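Local atomic coordinates of bluetongue virus COAT protein VP7 (Bluetongue virus, PDB entry 1BVP), a protein that forms trimers that coat the VP3 scaffold of the bluetongue virus core as a structural inner capsid protein and takes part in binding host cell surface receptors. Residues G169-I174 / L231-P236; V187-E192 / M242-V247. All blocks are in the same frame, centred on the assembly; numbering follows the deposited sequence.

In the fold
The chain begins in the helices of residues 2-116, enters a β domain, and returns to helices from residue 263 onward. Within the β domain the four segments come in the order 169-174, 187-192, 231-236, 242-247. Contact 1 closes a loop with 56 residues between its segments, and contact 2 one with 49; because their segments alternate, the loops cross and neither encloses the other. Contact 1 pairs a strand that is outermost within this chain, in a four-stranded antiparallel sheet, with its neighbour, while contact 2 joins two long strands of the other sheet. The contact centres lie about 12 Å apart, and Val233 CG1 packs 4.2 Å from Val243 CG2 between the two sheets.

Contact 1 of 2, residues G169-I174 / L231-P236; sequences GDVQQI and LHVHNP
Asp170 and His232 face each other as a non-hydrogen-bonded antiparallel pair, and their side chains meet on the same face of the sheet. His232 ND1 donates to Asp170 OD1 over 2.8 Å. The accepting oxygen lies at the edge of the imidazole, near the ring plane; the carboxylate plane stands 85° to the ring, and OD1 is met nearly along its C-O axis. A chi1 of -169° places the His232 ring beside its carbonyl carbon, where ND1 meets Asp170 OD1. The nearby carboxylate would probably help stabilise a protonated imidazole.

The backbone ladder is short. Gly169 N reaches Val233 O at 3.0 Å, and Val233 N returns the bond to Gly169 O at 2.9 Å, which defines a hydrogen-bonded pair. One step further, Val171 N binds Leu231 O at 2.7 Å, although Val171 has already left the strand. Where the chain turns away, a side chain supplies the next acceptor: Gln172 OE1 accepts from Leu231 N at 2.8 Å, the donor standing 40° above the plane of the amide carbonyl. The bend of the Gln172 chain at chi2 folds its amide back to this N-H.

Val233 points to the other face, where Val171 CG2, from the turn after the strand, lies 3.9 Å from Val233 CG2. Val171 also packs on Ile159 and Val161 of strand 158-163, which belongs to the other sheet. Beyond strand 231-234, backbone bonds from His232 to Ser211 and from His234 to Thr209 continue the sheet. The short edge pair thus puts a His-carboxylate hydrogen bond on one face and turns its valines to strand 158-163 and Val243 of the other sheet, as expected where two sheets of the VP7 jelly-roll sandwich pack.

Contact 2 of 2, residues V187-E192 / M242-V247; sequences VWRRIE and MVQIQV
Arg189 reaches Gln246 because its CG lies beside the backbone N (chi1 -59°) and the chain then runs extended to NE, while Gln246 stands with CG anti to its own N (chi1 -175°) and extends to its amide. These groups rise from a face of an antiparallel β ladder, part of the larger sheet of the VP7 jelly-roll sandwich. The end of the guanidinium takes Gln246 OE1 between two nitrogens, NH1 and NH2, each 2.9 Å from that oxygen. OE1 lies in the guanidinium plane, and the amide plane is tilted 35° from it. Both groups are buried, and the pair of hydrogen bonds to one oxygen limits rotation of the arginine end. Val187 CG2 covers one guanidinium face, offset toward its rim.

Arg189 also serves the trimer, since NE and NH2 donate to Thr132 OG1 and Leu130 O of the second subunit. Arg190 forms a salt bridge with Glu134 of that subunit, and Arg190 and Ile191 pair in a parallel ladder with one of its strands, continuing the sheet across the interface.

In the backbone, the register is regular. Arg189 N to Gln244 O and Gln244 N to Arg189 O are both 2.8 Å, and Val187 and Gln246 form the next hydrogen-bonded pair. Between them the non-hydrogen-bonded pair Trp188 and Ile245 points to the opposite face, where Trp188 CB touches Ile245 CG1 at 3.8 Å. Trp188 NE1 is taken up by Met217 O. Val243 shares this face, with CG1 set obliquely to the indole at 4.2 Å from Trp188 CZ3. At the far end Ile191 N donates to Met242 O at 2.9 Å, and alongside that bond Ile191 CD1 rests 3.8 Å from Met242 CB.

Contact 1 of 2, residues G169-I174 / L231-P236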
# COMPACT_ATOMS: atom_id res chain seq x y z
N GLY A 169 -23.25 12.16 30.14
CA GLY A 169 -23.07 10.72 30.29
C GLY A 169 -21.80 10.19 29.66
O GLY A 169 -21.09 10.91 28.95
N ASP A 170 -21.49 8.95 29.98
CA ASP A 170 -20.30 8.28 29.46
C ASP A 170 -20.75 7.46 28.26
O ASP A 170 -21.77 6.77 28.30
CB ASP A 170 -19.67 7.38 30.53
CG ASP A 170 -18.81 8.17 31.53
OD1 ASP A 170 -18.63 9.42 31.39
OD2 ASP A 170 -18.28 7.50 32.47
N VAL A 171 -19.92 7.44 27.24
CA VAL A 171 -20.28 6.78 26.01
C VAL A 171 -19.36 5.61 25.58
O VAL A 171 -19.72 4.82 24.69
CB VAL A 171 -20.41 7.90 24.97
CG1 VAL A 171 -20.01 7.47 23.63
CG2 VAL A 171 -21.81 8.40 24.98
N GLN A 172 -18.26 5.41 26.29
CA GLN A 172 -17.30 4.36 25.93
C GLN A 172 -17.75 2.93 25.71
O GLN A 172 -17.18 2.26 24.87
CB GLN A 172 -16.19 4.31 26.94
CG GLN A 172 -16.68 3.97 28.31
CD GLN A 172 -16.79 5.17 29.20
OE1 GLN A 172 -16.86 6.32 28.72
NE2 GLN A 172 -16.73 4.94 30.49
N GLN A 173 -18.73 2.43 26.45
CA GLN A 173 -19.13 1.04 26.29
C GLN A 173 -19.63 0.63 24.93
O GLN A 173 -19.65 -0.57 24.62
CB GLN A 173 -20.10 0.56 27.40
CG GLN A 173 -21.29 1.47 27.71
CD GLN A 173 -20.91 2.82 28.39
OE1 GLN A 173 -19.84 2.97 29.00
NE2 GLN A 173 -21.81 3.81 28.26
N ILE A 174 -20.02 1.59 24.10
CA ILE A 174 -20.53 1.29 22.74
C ILE A 174 -19.35 0.76 21.89
O ILE A 174 -19.53 -0.06 20.98
CB ILE A 174 -21.21 2.57 22.11
CG1 ILE A 174 -21.82 2.31 20.73
CG2 ILE A 174 -20.22 3.71 21.95
CD1 ILE A 174 -23.04 1.47 20.76
N LEU A 231 -15.19 8.43 28.00
CA LEU A 231 -15.57 9.26 26.87
C LEU A 231 -16.86 9.91 27.33
O LEU A 231 -17.95 9.31 27.27
CB LEU A 231 -15.83 8.35 25.68
CG LEU A 231 -15.72 9.00 24.33
CD1 LEU A 231 -14.47 9.81 24.29
CD2 LEU A 231 -15.66 7.89 23.33
N HIS A 232 -16.74 11.15 27.79
CA HIS A 232 -17.84 11.88 28.38
C HIS A 232 -18.45 13.01 27.56
O HIS A 232 -17.80 14.02 27.26
CB HIS A 232 -17.34 12.39 29.72
CG HIS A 232 -18.42 12.94 30.60
ND1 HIS A 232 -19.30 12.13 31.29
CD2 HIS A 232 -18.73 14.21 30.94
CE1 HIS A 232 -20.11 12.88 32.02
NE2 HIS A 232 -19.78 14.15 31.82
N VAL A 233 -19.73 12.86 27.21
CA VAL A 233 -20.42 13.90 26.46
C VAL A 233 -21.31 14.73 27.40
O VAL A 233 -21.95 14.19 28.31
CB VAL A 233 -21.29 13.32 25.34
CG1 VAL A 233 -21.54 14.40 24.29
CG2 VAL A 233 -20.63 12.09 24.71
N HIS A 234 -21.30 16.04 27.22
CA HIS A 234 -22.08 16.95 28.04
C HIS A 234 -22.79 18.02 27.20
O HIS A 234 -22.15 18.74 26.40
CB HIS A 234 -21.16 17.62 29.07
CG HIS A 234 -21.84 18.65 29.93
ND1 HIS A 234 -23.13 18.50 30.40
CD2 HIS A 234 -21.39 19.84 30.41
CE1 HIS A 234 -23.45 19.56 31.13
NE2 HIS A 234 -22.42 20.39 31.14
N ASN A 235 -24.12 18.10 27.35
CA ASN A 235 -24.96 19.09 26.67
C ASN A 235 -25.40 20.14 27.70
O ASN A 235 -26.37 19.93 28.41
CB ASN A 235 -26.20 18.43 26.10
CG ASN A 235 -27.10 19.41 25.40
OD1 ASN A 235 -26.68 20.54 25.10
ND2 ASN A 235 -28.35 19.01 25.12
N PRO A 236 -24.65 21.24 27.85
CA PRO A 236 -25.03 22.27 28.83
C PRO A 236 -26.14 23.17 28.29
O PRO A 236 -26.62 24.08 28.96
CB PRO A 236 -23.73 23.05 28.98
CG PRO A 236 -23.20 23.05 27.62
CD PRO A 236 -23.39 21.60 27.19

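Contact 2 of 2, residues V187-E192 / M242-V247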
# COMPACT_ATOMS: atom_id res chain seq x y z
N VAL A 187 -12.73 11.53 15.91
CA VAL A 187 -12.98 12.94 15.64
C VAL A 187 -14.48 13.10 15.85
O VAL A 187 -15.25 12.21 15.45
CB VAL A 187 -12.39 13.58 14.32
CG1 VAL A 187 -11.72 12.59 13.46
CG2 VAL A 187 -13.43 14.43 13.62
N TRP A 188 -14.86 14.07 16.68
CA TRP A 188 -16.29 14.31 16.98
C TRP A 188 -16.80 15.60 16.39
O TRP A 188 -16.07 16.59 16.28
CB TRP A 188 -16.62 14.23 18.49
CG TRP A 188 -16.23 15.44 19.32
CD1 TRP A 188 -15.03 15.67 19.95
CD2 TRP A 188 -17.03 16.61 19.58
NE1 TRP A 188 -15.03 16.90 20.56
CE2 TRP A 188 -16.24 17.50 20.35
CE3 TRP A 188 -18.35 16.98 19.24
CZ2 TRP A 188 -16.72 18.74 20.77
CZ3 TRP A 188 -18.82 18.20 19.67
CH2 TRP A 188 -18.01 19.07 20.43
N ARG A 189 -18.04 15.56 15.95
CA ARG A 189 -18.65 16.74 15.35
C ARG A 189 -20.06 16.98 15.92
O ARG A 189 -20.72 16.06 16.45
CB ARG A 189 -18.76 16.52 13.85
CG ARG A 189 -17.46 16.28 13.17
CD ARG A 189 -17.67 15.98 11.71
NE ARG A 189 -16.42 15.59 11.04
CZ ARG A 189 -15.96 14.34 10.95
NH1 ARG A 189 -16.64 13.32 11.47
NH2 ARG A 189 -14.81 14.08 10.34
N ARG A 190 -20.48 18.24 15.89
CA ARG A 190 -21.84 18.60 16.29
C ARG A 190 -22.69 18.32 15.05
O ARG A 190 -22.28 18.71 13.94
CB ARG A 190 -21.95 20.11 16.59
CG ARG A 190 -21.73 20.46 18.03
CD ARG A 190 -21.67 21.95 18.25
NE ARG A 190 -20.38 22.54 17.90
CZ ARG A 190 -20.21 23.38 16.88
NH1 ARG A 190 -21.27 23.72 16.12
NH2 ARG A 190 -19.00 23.83 16.57
N ILE A 191 -23.80 17.59 15.19
CA ILE A 191 -24.69 17.38 14.03
C ILE A 191 -25.58 18.64 14.05
O ILE A 191 -26.48 18.77 14.88
CB ILE A 191 -25.55 16.12 14.15
CG1 ILE A 191 -24.66 14.88 14.35
CG2 ILE A 191 -26.38 15.94 12.87
CD1 ILE A 191 -25.44 13.58 14.51
N GLU A 192 -25.23 19.59 13.19
CA GLU A 192 -25.89 20.89 13.11
C GLU A 192 -27.36 20.89 12.73
O GLU A 192 -28.08 21.80 13.14
CB GLU A 192 -25.09 21.78 12.14
CG GLU A 192 -25.19 23.27 12.38
CD GLU A 192 -24.96 23.65 13.83
OE1 GLU A 192 -24.12 23.02 14.52
OE2 GLU A 192 -25.63 24.59 14.29
N MET A 242 -27.18 16.64 19.23
CA MET A 242 -26.67 15.41 18.64
C MET A 242 -25.20 15.57 18.26
O MET A 242 -24.80 16.62 17.73
CB MET A 242 -27.47 15.01 17.41
CG MET A 242 -28.65 14.22 17.77
SD MET A 242 -29.41 13.48 16.36
CE MET A 242 -28.77 11.76 16.56
N VAL A 243 -24.37 14.58 18.60
CA VAL A 243 -22.97 14.66 18.18
C VAL A 243 -22.62 13.39 17.44
O VAL A 243 -23.23 12.34 17.73
CB VAL A 243 -21.97 14.84 19.37
CG1 VAL A 243 -22.37 16.02 20.22
CG2 VAL A 243 -21.89 13.59 20.20
N GLN A 244 -21.77 13.50 16.40
CA GLN A 244 -21.29 12.28 15.74
C GLN A 244 -19.85 12.07 16.15
O GLN A 244 -19.12 13.03 16.41
CB GLN A 244 -21.39 12.27 14.23
CG GLN A 244 -20.29 12.91 13.50
CD GLN A 244 -20.46 12.73 12.01
OE1 GLN A 244 -21.35 12.01 11.59
NE2 GLN A 244 -19.61 13.38 11.19
N ILE A 245 -19.52 10.81 16.38
CA ILE A 245 -18.15 10.45 16.74
C ILE A 245 -17.69 9.42 15.74
O ILE A 245 -18.31 8.35 15.58
CB ILE A 245 -18.05 9.88 18.13
CG1 ILE A 245 -18.44 10.94 19.16
CG2 ILE A 245 -16.63 9.43 18.37
CD1 ILE A 245 -18.57 10.38 20.58
N GLN A 246 -16.69 9.83 14.96
CA GLN A 246 -16.12 9.00 13.91
C GLN A 246 -14.82 8.31 14.31
O GLN A 246 -13.92 8.96 14.86
CB GLN A 246 -15.77 9.86 12.73
CG GLN A 246 -15.29 9.08 11.56
CD GLN A 246 -14.78 9.97 10.43
OE1 GLN A 246 -14.86 11.20 10.51
NE2 GLN A 246 -14.25 9.34 9.38
N VAL A 247 -14.72 7.00 14.04
CA VAL A 247 -13.48 6.26 14.28
C VAL A 247 -12.74 6.34 12.94
O VAL A 247 -13.02 5.55 12.01
CB VAL A 247 -13.69 4.78 14.69
CG1 VAL A 247 -12.38 4.06 14.72
CG2 VAL A 247 -14.31 4.70 16.07